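Local coordinates for hypothetical protein (Actinomyces odontolyticus, PDB 4MJG), which is of unknown function but belongs to the DUF4853 family, is probably made as a lipoprotein, and folds around a long antiparallel beta sheet, at residues 42-47 against 70-75; 49-54 against 64-69; 87-92 against 109-114; 156-161 against 177-182. One frame throughout, in Å; residues are numbered along the deposited sequence.

Interaction 1 (42-47 against 70-75); sequences GELTVM and TVAPSM
The carbonyl oxygen of V71 is gripped twice from the neighbouring strand. T45 N donates to V71 O over 2.8 Å, nearly straight at 172°, while the CA-H of L44 leans on the same oxygen, with 3.5 Å between L44 CA and V71 O. The reverse bond runs from V71 N to T45 O, also 2.8 Å, and T70 CA adds a C-H...O contact to T45 O at 3.2 Å. T45 and V71 are thus a hydrogen-bonded antiparallel pair, and V46 with T70 is the non-hydrogen-bonded pair next to it.

Side chains meet on both faces of this hairpin. V71 (CG1 opposite its backbone N, chi1 175°) turns its other methyl, CG2, to M47, whose CG it touches at 3.4 Å, the two side chains slanting across each other; beyond CG the selenomethionine bends twice and leads its selenium away. On the other face L44 spreads its two methyls over T70: CD1 of L44 lies 3.6 Å from OG1 of T70, and CD2 of L44 also rests on CB of A72, 3.8 Å away.

L44 and A72 face helix 34-40, touching A37 and V36 respectively, with A33 of the preceding loop against L44 and T70. Outward from the pair the sheet carries on, strand 44-55 bonding to strand 176-181 and strand 62-73 to strand 127-133.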
loop_
_atom_site.group_PDB
_atom_site.type_symbol
_atom_site.label_atom_id
_atom_site.label_comp_id
_atom_site.label_asym_id
_atom_site.label_seq_id
_atom_site.Cartn_x
_atom_site.Cartn_y
_atom_site.Cartn_z
ATOM N N GLY A 42 -0.560 0.042 18.709
ATOM C CA GLY A 42 -1.886 0.520 18.365
ATOM C C GLY A 42 -2.425 0.032 17.035
ATOM O O GLY A 42 -2.320 -1.151 16.699
ATOM N N GLU A 43 -2.969 0.969 16.265
ATOM C CA GLU A 43 -3.910 0.653 15.203
ATOM C C GLU A 43 -3.687 1.509 13.975
ATOM O O GLU A 43 -3.073 2.576 14.049
ATOM C CB GLU A 43 -5.336 0.870 15.720
ATOM C CG GLU A 43 -5.591 2.257 16.312
ATOM C CD GLU A 43 -6.924 2.380 17.039
ATOM O OE1 GLU A 43 -7.490 1.348 17.471
ATOM O OE2 GLU A 43 -7.408 3.523 17.190
ATOM N N LEU A 44 -4.198 1.035 12.845
ATOM C CA LEU A 44 -4.176 1.792 11.596
ATOM C C LEU A 44 -5.515 2.484 11.360
ATOM O O LEU A 44 -6.568 1.925 11.652
ATOM C CB LEU A 44 -3.890 0.865 10.412
ATOM C CG LEU A 44 -2.524 0.183 10.333
ATOM C CD1 LEU A 44 -2.509 -0.828 9.200
ATOM C CD2 LEU A 44 -1.411 1.201 10.140
ATOM N N THR A 45 -5.461 3.698 10.827
ATOM C CA THR A 45 -6.645 4.413 10.355
ATOM C C THR A 45 -6.697 4.275 8.837
ATOM O O THR A 45 -5.673 4.413 8.171
ATOM C CB THR A 45 -6.562 5.904 10.717
ATOM O OG1 THR A 45 -6.364 6.039 12.127
ATOM C CG2 THR A 45 -7.835 6.636 10.317
ATOM N N VAL A 46 -7.872 4.000 8.281
ATOM C CA VAL A 46 -7.994 3.837 6.828
ATOM C C VAL A 46 -8.221 5.203 6.184
ATOM O O VAL A 46 -9.314 5.774 6.270
ATOM C CB VAL A 46 -9.119 2.857 6.448
ATOM C CG1 VAL A 46 -9.167 2.652 4.942
ATOM C CG2 VAL A 46 -8.920 1.526 7.162
HETATM N N MSE A 47 -7.171 5.711 5.541
HETATM C CA MSE A 47 -7.154 7.060 4.972
HETATM C C MSE A 47 -7.755 7.082 3.595
HETATM O O MSE A 47 -8.369 8.072 3.200
HETATM C CB MSE A 47 -5.704 7.550 4.852
HETATM C CG MSE A 47 -5.461 8.911 5.496
HETATM SE SE MSE A 47 -6.361 10.326 4.464
HETATM C CE MSE A 47 -5.054 10.337 2.982
ATOM N N THR A 70 -3.283 3.437 4.600
ATOM C CA THR A 70 -3.505 3.385 6.043
ATOM C C THR A 70 -2.503 4.250 6.775
ATOM O O THR A 70 -1.388 4.461 6.300
ATOM C CB THR A 70 -3.436 1.950 6.600
ATOM O OG1 THR A 70 -2.131 1.397 6.391
ATOM C CG2 THR A 70 -4.467 1.079 5.929
ATOM N N VAL A 71 -2.912 4.739 7.943
ATOM C CA VAL A 71 -2.130 5.702 8.704
ATOM C C VAL A 71 -1.929 5.224 10.137
ATOM O O VAL A 71 -2.893 4.924 10.837
ATOM C CB VAL A 71 -2.819 7.080 8.708
ATOM C CG1 VAL A 71 -2.069 8.063 9.597
ATOM C CG2 VAL A 71 -2.893 7.621 7.291
ATOM N N ALA A 72 -0.668 5.161 10.557
ATOM C CA ALA A 72 -0.311 4.819 11.924
ATOM C C ALA A 72 0.228 6.062 12.610
ATOM O O ALA A 72 0.592 7.020 11.940
ATOM C CB ALA A 72 0.746 3.728 11.930
ATOM N N PRO A 73 0.287 6.057 13.950
ATOM C CA PRO A 73 0.912 7.198 14.628
ATOM C C PRO A 73 2.407 7.303 14.316
ATOM O O PRO A 73 3.011 6.331 13.844
ATOM C CB PRO A 73 0.670 6.904 16.113
ATOM C CG PRO A 73 -0.494 5.961 16.133
ATOM C CD PRO A 73 -0.336 5.121 14.902
ATOM N N SER A 74 2.994 8.468 14.581
ATOM C CA SER A 74 4.348 8.766 14.109
ATOM C C SER A 74 5.436 8.053 14.906
ATOM O O SER A 74 5.222 7.634 16.045
ATOM C CB SER A 74 4.614 10.276 14.122
ATOM O OG SER A 74 5.789 10.588 13.387
HETATM N N MSE A 75 6.597 7.913 14.272
HETATM C CA MSE A 75 7.810 7.424 14.924
HETATM C C MSE A 75 8.956 8.111 14.233
HETATM O O MSE A 75 8.807 8.586 13.108
HETATM C CB MSE A 75 7.884 5.890 14.866
HETATM C CG MSE A 75 8.616 5.321 13.652
HETATM SE SE MSE A 75 7.992 3.487 13.282
HETATM C CE MSE A 75 9.222 2.507 14.458
#

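Interaction 2 (49-54 against 64-69); sequences LPYVQV and RVVGYT. With SO4 (sulfate ion), chain C.
This is the half of the beta hairpin of strands 44-55 and 62-73 that lies next to its turn, where Y51 pairs with V66 and Q53 with R64 as hydrogen-bonded antiparallel pairs. Four backbone bonds tie them; the shortest runs from R64 N to Q53 O at 2.9 Å. Beyond the Y51 pair, P50 CD sits over the centre of the Y68 ring, 3.4 Å from the centroid and 8° off the normal, a CH-pi contact, while L49 CD2 approaches Y68 CE1 obliquely at 3.6 Å. The hydroxyl of Y68 is hydrogen-bonded to P152 O. A leucine in place of Y68 has no hydroxyl and would probably leave P152 O without its hydrogen-bond mate and P50 without a flat face to lie on.

On the face shared by Y51, Q53, V66 and R64, Y51 places its CG between backbone N and carbonyl carbon (chi1 59°), which lays the ring alongside V66. V66 CB lies over one face, offset toward the rim, and V66 CG1 reaches Y51 CE1 at 3.5 Å. Next along, the Q53 amide stands at the edge of the R64 guanidinium, their planes 80° apart, without a bond.

R64 then grips a sulfate ion, NH1 to O2 and NH2 to O4 of the sulfate at 3.1 Å each. S134 O takes a second bond from R64 NH1, and R15 NH1 and the backbone N of C136 also bond to the ion. Though probably from the crystallisation liquor, the sulfate suggests that this end could hold an anion, whose charge would probably offset those of R64 and R15.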
loop_
_atom_site.group_PDB
_atom_site.type_symbol
_atom_site.label_atom_id
_atom_site.label_comp_id
_atom_site.label_asym_id
_atom_site.label_seq_id
_atom_site.Cartn_x
_atom_site.Cartn_y
_atom_site.Cartn_z
ATOM N N LEU A 49 -9.305 4.432 0.104
ATOM C CA LEU A 49 -9.751 3.153 -0.417
ATOM C C LEU A 49 -8.991 2.840 -1.696
ATOM O O LEU A 49 -8.548 3.754 -2.390
ATOM C CB LEU A 49 -11.251 3.205 -0.693
ATOM C CG LEU A 49 -12.129 3.406 0.538
ATOM C CD1 LEU A 49 -13.594 3.464 0.139
ATOM C CD2 LEU A 49 -11.895 2.297 1.555
ATOM N N PRO A 50 -8.846 1.544 -2.020
ATOM C CA PRO A 50 -8.102 1.159 -3.207
ATOM C C PRO A 50 -8.891 1.442 -4.470
ATOM O O PRO A 50 -10.122 1.521 -4.439
ATOM C CB PRO A 50 -7.930 -0.343 -3.029
ATOM C CG PRO A 50 -9.167 -0.756 -2.317
ATOM C CD PRO A 50 -9.475 0.375 -1.375
ATOM N N TYR A 51 -8.173 1.581 -5.575
ATOM C CA TYR A 51 -8.791 1.833 -6.859
ATOM C C TYR A 51 -7.851 1.386 -7.968
ATOM O O TYR A 51 -6.651 1.197 -7.749
ATOM C CB TYR A 51 -9.147 3.319 -7.010
ATOM C CG TYR A 51 -7.966 4.259 -6.897
ATOM C CD1 TYR A 51 -7.527 4.707 -5.656
ATOM C CD2 TYR A 51 -7.287 4.707 -8.033
ATOM C CE1 TYR A 51 -6.451 5.570 -5.546
ATOM C CE2 TYR A 51 -6.208 5.569 -7.932
ATOM C CZ TYR A 51 -5.794 5.996 -6.685
ATOM O OH TYR A 51 -4.722 6.856 -6.575
ATOM N N VAL A 52 -8.413 1.205 -9.153
ATOM C CA VAL A 52 -7.652 0.782 -10.321
ATOM C C VAL A 52 -7.577 1.958 -11.281
ATOM O O VAL A 52 -8.501 2.773 -11.340
ATOM C CB VAL A 52 -8.334 -0.418 -11.000
ATOM C CG1 VAL A 52 -7.596 -0.834 -12.263
ATOM C CG2 VAL A 52 -8.428 -1.585 -10.028
ATOM N N GLN A 53 -6.476 2.060 -12.020
ATOM C CA GLN A 53 -6.373 3.065 -13.075
ATOM C C GLN A 53 -5.614 2.527 -14.279
ATOM O O GLN A 53 -4.831 1.588 -14.163
ATOM C CB GLN A 53 -5.736 4.355 -12.552
ATOM C CG GLN A 53 -4.315 4.210 -12.050
ATOM C CD GLN A 53 -3.716 5.538 -11.615
ATOM O OE1 GLN A 53 -4.358 6.324 -10.918
ATOM N NE2 GLN A 53 -2.471 5.785 -12.009
ATOM N N VAL A 54 -5.862 3.140 -15.431
ATOM C CA VAL A 54 -5.241 2.740 -16.689
ATOM C C VAL A 54 -3.747 3.033 -16.620
ATOM O O VAL A 54 -3.316 3.919 -15.885
ATOM C CB VAL A 54 -5.868 3.501 -17.881
ATOM C CG1 VAL A 54 -5.240 3.074 -19.203
ATOM C CG2 VAL A 54 -7.374 3.278 -17.915
ATOM N N ARG A 64 -3.344 -0.749 -13.393
ATOM C CA ARG A 64 -2.515 -0.594 -12.218
ATOM C C ARG A 64 -3.440 -0.568 -11.012
ATOM O O ARG A 64 -4.554 -0.065 -11.104
ATOM C CB ARG A 64 -1.781 0.739 -12.319
ATOM C CG ARG A 64 -0.738 0.970 -11.253
ATOM C CD ARG A 64 -0.226 2.403 -11.292
ATOM N NE ARG A 64 0.240 2.806 -12.618
ATOM C CZ ARG A 64 1.374 2.399 -13.187
ATOM N NH1 ARG A 64 2.189 1.542 -12.572
ATOM N NH2 ARG A 64 1.689 2.840 -14.398
ATOM N N VAL A 65 -2.985 -1.090 -9.881
ATOM C CA VAL A 65 -3.802 -1.061 -8.668
ATOM C C VAL A 65 -3.113 -0.299 -7.530
ATOM O O VAL A 65 -2.034 -0.680 -7.053
ATOM C CB VAL A 65 -4.261 -2.476 -8.229
ATOM C CG1 VAL A 65 -3.087 -3.407 -7.965
ATOM C CG2 VAL A 65 -5.161 -2.392 -7.006
ATOM N N VAL A 66 -3.749 0.801 -7.131
ATOM C CA VAL A 66 -3.383 1.535 -5.931
ATOM C C VAL A 66 -4.160 0.899 -4.786
ATOM O O VAL A 66 -5.385 0.791 -4.854
ATOM C CB VAL A 66 -3.765 3.028 -6.042
ATOM C CG1 VAL A 66 -3.517 3.752 -4.727
ATOM C CG2 VAL A 66 -3.008 3.697 -7.184
ATOM N N GLY A 67 -3.460 0.479 -3.741
ATOM C CA GLY A 67 -4.100 -0.223 -2.625
ATOM C C GLY A 67 -4.688 0.712 -1.588
ATOM O O GLY A 67 -4.790 1.923 -1.804
ATOM N N TYR A 68 -5.085 0.140 -0.453
ATOM C CA TYR A 68 -5.553 0.934 0.679
ATOM C C TYR A 68 -4.442 1.845 1.135
ATOM O O TYR A 68 -3.262 1.512 1.011
ATOM C CB TYR A 68 -5.966 0.040 1.846
ATOM C CG TYR A 68 -7.337 -0.571 1.697
ATOM C CD1 TYR A 68 -8.471 0.081 2.173
ATOM C CD2 TYR A 68 -7.496 -1.807 1.098
ATOM C CE1 TYR A 68 -9.729 -0.477 2.044
ATOM C CE2 TYR A 68 -8.743 -2.371 0.964
ATOM C CZ TYR A 68 -9.856 -1.699 1.438
ATOM O OH TYR A 68 -11.093 -2.264 1.299
ATOM N N THR A 69 -4.822 3.012 1.638
ATOM C CA THR A 69 -3.879 3.898 2.287
ATOM C C THR A 69 -4.223 3.877 3.766
ATOM O O THR A 69 -5.344 4.206 4.134
ATOM C CB THR A 69 -3.989 5.325 1.739
ATOM O OG1 THR A 69 -3.737 5.318 0.321
ATOM C CG2 THR A 69 -2.994 6.239 2.432
HETATM S S SO4 C . 5.161 0.481 -14.531
HETATM O O1 SO4 C . 4.875 -0.973 -14.506
HETATM O O2 SO4 C . 5.238 1.028 -13.157
HETATM O O3 SO4 C . 6.466 0.699 -15.197
HETATM O O4 SO4 C . 4.096 1.169 -15.293
#

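Interaction 3 (87-92 against 109-114); sequences NKPDWA and IQLIDN
W91 and D113 meet first through backbone: W91 O faces D113 CA at 3.6 Å, and one residue on, I112 O faces A92 CA at 3.5 Å. These are C-H...O contacts, and no hydrogen bond spans the two segments. The W91 carbonyl is put there by a type I turn from P89 to A92, closed by A92 N to P89 O at 3.2 Å.

With chi1 at 55° the indole of W91 folds back over its own turn, and its six-membered ring leans obliquely on the strand, CE3 coming within 3.7 Å of D113 CB. Farther round the ring, CH2 of W91 lies 4.1 Å from CD2 of L111, the two side chains crossing at about a right angle. Within the turn itself, P89 CG and A92 CB cover one face of the indole.

The loop leads from helix 77-86 into the edge strand 92-97, and the turn brings the chain back beside strand 107-113, the neighbour of 92-97 in the sheet. D113 in turn opens the hairpin to strand 118-123: its OD1 accepts from Y115 N, an Asx turn, and from G117 N.

L111 gives the loop most of its apolar contact on the strand. Its CD2 reaches the CD corner of the P89 ring at 3.6 Å, and its CG packs on A92 CB at 3.9 Å; V84 of helix 77-86 and V119 of the adjacent strand also touch it.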
loop_
_atom_site.group_PDB
_atom_site.type_symbol
_atom_site.label_atom_id
_atom_site.label_comp_id
_atom_site.label_asym_id
_atom_site.label_seq_id
_atom_site.Cartn_x
_atom_site.Cartn_y
_atom_site.Cartn_z
ATOM N N ASN A 87 12.164 -5.750 8.882
ATOM C CA ASN A 87 10.925 -6.491 8.668
ATOM C C ASN A 87 10.623 -6.656 7.171
ATOM O O ASN A 87 9.469 -6.817 6.767
ATOM C CB ASN A 87 9.778 -5.765 9.382
ATOM C CG ASN A 87 8.764 -6.719 9.990
ATOM O OD1 ASN A 87 8.361 -7.700 9.365
ATOM N ND2 ASN A 87 8.342 -6.430 11.214
ATOM N N LYS A 88 11.673 -6.632 6.355
ATOM C CA LYS A 88 11.535 -6.667 4.899
ATOM C C LYS A 88 10.989 -8.015 4.418
ATOM O O LYS A 88 11.520 -9.053 4.797
ATOM C CB LYS A 88 12.900 -6.394 4.259
ATOM C CG LYS A 88 12.928 -6.433 2.739
ATOM C CD LYS A 88 14.266 -5.943 2.199
ATOM C CE LYS A 88 15.367 -6.987 2.319
ATOM N NZ LYS A 88 15.191 -8.110 1.357
ATOM N N PRO A 89 9.932 -8.003 3.579
ATOM C CA PRO A 89 9.350 -9.238 3.044
ATOM C C PRO A 89 10.136 -9.807 1.867
ATOM O O PRO A 89 10.875 -9.075 1.204
ATOM C CB PRO A 89 7.962 -8.794 2.579
ATOM C CG PRO A 89 8.158 -7.376 2.173
ATOM C CD PRO A 89 9.220 -6.811 3.083
ATOM N N ASP A 90 9.951 -11.100 1.607
ATOM C CA ASP A 90 10.711 -11.818 0.576
ATOM C C ASP A 90 10.494 -11.275 -0.831
ATOM O O ASP A 90 11.432 -11.225 -1.625
ATOM C CB ASP A 90 10.373 -13.316 0.597
ATOM C CG ASP A 90 10.972 -14.041 1.793
ATOM O OD1 ASP A 90 11.785 -13.441 2.531
ATOM O OD2 ASP A 90 10.633 -15.227 1.991
ATOM N N TRP A 91 9.265 -10.866 -1.136
ATOM C CA TRP A 91 8.941 -10.337 -2.469
ATOM C C TRP A 91 9.616 -8.994 -2.799
ATOM O O TRP A 91 9.577 -8.555 -3.960
ATOM C CB TRP A 91 7.417 -10.215 -2.661
ATOM C CG TRP A 91 6.707 -9.404 -1.607
ATOM C CD1 TRP A 91 6.026 -9.886 -0.527
ATOM C CD2 TRP A 91 6.605 -7.973 -1.541
ATOM N NE1 TRP A 91 5.511 -8.847 0.210
ATOM C CE2 TRP A 91 5.850 -7.664 -0.391
ATOM C CE3 TRP A 91 7.080 -6.926 -2.339
ATOM C CZ2 TRP A 91 5.562 -6.350 -0.017
ATOM C CZ3 TRP A 91 6.791 -5.620 -1.968
ATOM C CH2 TRP A 91 6.038 -5.344 -0.815
ATOM N N ALA A 92 10.217 -8.348 -1.794
ATOM C CA ALA A 92 10.851 -7.038 -1.965
ATOM C C ALA A 92 12.296 -7.163 -2.431
ATOM O O ALA A 92 13.169 -7.544 -1.653
ATOM C CB ALA A 92 10.793 -6.251 -0.663
ATOM N N ILE A 109 9.968 5.962 2.310
ATOM C CA ILE A 109 10.735 4.741 2.101
ATOM C C ILE A 109 9.898 3.857 1.184
ATOM O O ILE A 109 8.705 3.652 1.430
ATOM C CB ILE A 109 11.024 3.992 3.412
ATOM C CG1 ILE A 109 11.828 4.884 4.359
ATOM C CG2 ILE A 109 11.790 2.700 3.134
ATOM C CD1 ILE A 109 11.944 4.334 5.761
ATOM N N GLN A 110 10.525 3.346 0.129
ATOM C CA GLN A 110 9.836 2.530 -0.850
ATOM C C GLN A 110 10.312 1.091 -0.769
ATOM O O GLN A 110 11.494 0.830 -0.532
ATOM C CB GLN A 110 10.089 3.062 -2.260
ATOM C CG GLN A 110 9.538 4.453 -2.518
ATOM C CD GLN A 110 10.449 5.541 -2.005
ATOM O OE1 GLN A 110 11.636 5.586 -2.354
ATOM N NE2 GLN A 110 9.900 6.435 -1.178
ATOM N N LEU A 111 9.382 0.170 -0.991
ATOM C CA LEU A 111 9.668 -1.254 -1.058
ATOM C C LEU A 111 9.352 -1.697 -2.482
ATOM O O LEU A 111 8.191 -1.658 -2.896
ATOM C CB LEU A 111 8.791 -1.992 -0.049
ATOM C CG LEU A 111 9.468 -2.938 0.935
ATOM C CD1 LEU A 111 10.595 -2.246 1.686
ATOM C CD2 LEU A 111 8.430 -3.473 1.908
ATOM N N ILE A 112 10.381 -2.072 -3.240
ATOM C CA ILE A 112 10.223 -2.363 -4.668
ATOM C C ILE A 112 10.072 -3.861 -4.901
ATOM O O ILE A 112 10.922 -4.643 -4.479
ATOM C CB ILE A 112 11.428 -1.848 -5.497
ATOM C CG1 ILE A 112 11.754 -0.383 -5.163
ATOM C CG2 ILE A 112 11.162 -1.996 -6.990
ATOM C CD1 ILE A 112 10.622 0.593 -5.419
ATOM N N ASP A 113 8.995 -4.254 -5.581
ATOM C CA ASP A 113 8.767 -5.666 -5.922
ATOM C C ASP A 113 9.403 -6.013 -7.267
ATOM O O ASP A 113 9.842 -5.130 -8.011
ATOM C CB ASP A 113 7.268 -6.019 -5.915
ATOM C CG ASP A 113 6.456 -5.229 -6.942
ATOM O OD1 ASP A 113 6.924 -5.068 -8.089
ATOM O OD2 ASP A 113 5.335 -4.777 -6.606
ATOM N N ASN A 114 9.440 -7.305 -7.572
ATOM C CA ASN A 114 10.101 -7.804 -8.788
ATOM C C ASN A 114 9.422 -7.383 -10.098
ATOM O O ASN A 114 9.983 -7.585 -11.176
ATOM C CB ASN A 114 10.288 -9.334 -8.739
ATOM C CG ASN A 114 9.123 -10.055 -8.077
ATOM O OD1 ASN A 114 8.586 -9.598 -7.059
ATOM N ND2 ASN A 114 8.737 -11.196 -8.640
#

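Interaction 4 (156-161 against 177-182); sequences EAFPGM and PTLTTG
An apolar contact topped by one backbone bond joins the turn after helix 154-157 to the end of strand 176-181, at the edge of the sheet where strand 161-166 sets out. F158 is the first residue to leave the helix, and from it to M161 the chain makes a type I turn closed by M161 N to F158 O at 2.9 Å.

L179 supplies the apolar surface. Its CD1 methyl stands over the centre of the F158 ring, 3.8 Å from the centroid and 8° off the normal, a CH-pi contact in which the two side chains cross at about a right angle. M161, a selenomethionine, comes to the same leucine from another direction: with CG turned away from the carbonyl carbon (chi1 -48°) and two bends beyond it, its CE lies 3.8 Å from L179 CB, and its selenium passes T181 CG2 at 3.9 Å. Replacing F158 by a serine would probably take away the flat surface under the L179 methyl and open a gap beside it.

Backbone atoms complete the join. G182 N donates to G160 O at 2.9 Å, although G182 is poorly ordered, and M161 CA makes a C-H...O contact with T180 O, which also accepts from H162 ND1. M161 and T181 form a non-hydrogen-bonded antiparallel pair.

F158 also touches S30 of helix 26-31 and T70 of strand 62-73, while M161 and L179 pack on L44 and V46 respectively, both of strand 44-55, the next strand inward.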
loop_
_atom_site.group_PDB
_atom_site.type_symbol
_atom_site.label_atom_id
_atom_site.label_comp_id
_atom_site.label_asym_id
_atom_site.label_seq_id
_atom_site.Cartn_x
_atom_site.Cartn_y
_atom_site.Cartn_z
ATOM N N GLU A 156 -10.733 -8.650 3.745
ATOM C CA GLU A 156 -9.895 -9.520 2.918
ATOM C C GLU A 156 -8.480 -8.982 2.742
ATOM O O GLU A 156 -7.528 -9.759 2.673
ATOM C CB GLU A 156 -10.535 -9.712 1.541
ATOM C CG GLU A 156 -11.865 -10.453 1.579
ATOM C CD GLU A 156 -12.727 -10.203 0.355
ATOM O OE1 GLU A 156 -12.211 -9.689 -0.662
ATOM O OE2 GLU A 156 -13.931 -10.524 0.413
ATOM N N ALA A 157 -8.349 -7.661 2.660
ATOM C CA ALA A 157 -7.044 -7.024 2.481
ATOM C C ALA A 157 -6.145 -7.160 3.713
ATOM O O ALA A 157 -4.925 -7.211 3.589
ATOM C CB ALA A 157 -7.222 -5.558 2.121
ATOM N N PHE A 158 -6.754 -7.234 4.894
ATOM C CA PHE A 158 -6.020 -7.317 6.158
ATOM C C PHE A 158 -6.542 -8.494 6.989
ATOM O O PHE A 158 -7.216 -8.287 8.000
ATOM C CB PHE A 158 -6.180 -6.003 6.940
ATOM C CG PHE A 158 -5.654 -4.792 6.217
ATOM C CD1 PHE A 158 -6.449 -4.112 5.303
ATOM C CD2 PHE A 158 -4.371 -4.328 6.455
ATOM C CE1 PHE A 158 -5.971 -2.995 4.634
ATOM C CE2 PHE A 158 -3.889 -3.207 5.789
ATOM C CZ PHE A 158 -4.689 -2.541 4.876
ATOM N N PRO A 159 -6.224 -9.735 6.565
ATOM C CA PRO A 159 -6.816 -10.968 7.111
ATOM C C PRO A 159 -6.847 -11.067 8.639
ATOM O O PRO A 159 -7.878 -11.421 9.211
ATOM C CB PRO A 159 -5.920 -12.068 6.536
ATOM C CG PRO A 159 -5.385 -11.500 5.276
ATOM C CD PRO A 159 -5.229 -10.027 5.515
ATOM N N GLY A 160 -5.733 -10.753 9.295
ATOM C CA GLY A 160 -5.634 -10.888 10.752
ATOM C C GLY A 160 -6.305 -9.786 11.558
ATOM O O GLY A 160 -6.289 -9.817 12.792
HETATM N N MSE A 161 -6.905 -8.820 10.865
HETATM C CA MSE A 161 -7.424 -7.614 11.498
HETATM C C MSE A 161 -8.912 -7.531 11.337
HETATM O O MSE A 161 -9.486 -8.191 10.467
HETATM C CB MSE A 161 -6.781 -6.426 10.795
HETATM C CG MSE A 161 -5.271 -6.593 10.659
HETATM SE SE MSE A 161 -4.394 -5.295 11.839
HETATM C CE MSE A 161 -4.072 -3.900 10.501
ATOM N N PRO A 177 -12.734 5.104 10.231
ATOM C CA PRO A 177 -12.604 3.664 10.368
ATOM C C PRO A 177 -11.187 3.255 10.745
ATOM O O PRO A 177 -10.220 3.767 10.172
ATOM C CB PRO A 177 -12.964 3.155 8.978
ATOM C CG PRO A 177 -12.582 4.257 8.060
ATOM C CD PRO A 177 -12.774 5.529 8.822
ATOM N N THR A 178 -11.074 2.331 11.692
ATOM C CA THR A 178 -9.780 1.878 12.179
ATOM C C THR A 178 -9.659 0.363 12.082
ATOM O O THR A 178 -10.662 -0.349 12.058
ATOM C CB THR A 178 -9.568 2.291 13.649
ATOM O OG1 THR A 178 -10.590 1.707 14.460
ATOM C CG2 THR A 178 -9.615 3.803 13.796
ATOM N N LEU A 179 -8.421 -0.115 12.036
ATOM C CA LEU A 179 -8.135 -1.543 12.009
ATOM C C LEU A 179 -7.382 -1.942 13.268
ATOM O O LEU A 179 -6.385 -1.315 13.625
ATOM C CB LEU A 179 -7.287 -1.889 10.788
ATOM C CG LEU A 179 -7.897 -1.561 9.429
ATOM C CD1 LEU A 179 -6.887 -1.804 8.320
ATOM C CD2 LEU A 179 -9.154 -2.383 9.194
ATOM N N THR A 180 -7.866 -2.983 13.939
ATOM C CA THR A 180 -7.193 -3.518 15.120
ATOM C C THR A 180 -7.088 -5.037 15.023
ATOM O O THR A 180 -7.968 -5.702 14.459
ATOM C CB THR A 180 -7.909 -3.102 16.423
ATOM O OG1 THR A 180 -9.327 -3.088 16.217
ATOM C CG2 THR A 180 -7.455 -1.717 16.859
ATOM N N THR A 181 -6.008 -5.572 15.585
ATOM C CA THR A 181 -5.661 -6.989 15.448
ATOM C C THR A 181 -6.704 -7.911 16.089
ATOM O O THR A 181 -7.335 -7.551 17.085
ATOM C CB THR A 181 -4.277 -7.279 16.067
ATOM O OG1 THR A 181 -4.271 -6.871 17.439
ATOM C CG2 THR A 181 -3.174 -6.535 15.309
ATOM N N GLY A 182 -6.876 -9.097 15.505
ATOM C CA GLY A 182 -7.868 -10.066 15.968
ATOM C C GLY A 182 -9.140 -10.006 15.142
ATOM O O GLY A 182 -9.493 -8.948 14.620
#

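In the fold
All four contacts belong to one antiparallel sheet. Interactions 1 and 2 are two stretches of the same hairpin, centres 19 Å apart, linked where M47 N meets T69 O at 2.8 Å and V46 CG1 packs on the Y68 ring. Interaction 4 continues the sheet from interaction 1, with L44 O facing L179 N at 2.8 Å, and reaches interaction 2 where A157 and F158 lie against Y68. Interaction 3 touches none of the others; it belongs to the other end of the sheet, with nearest atoms about 8 Å from interaction 2 and about 11 Å from interaction 4. The sulfate held by R64 lies at the interaction 2 end of the hairpin, and no active site is known.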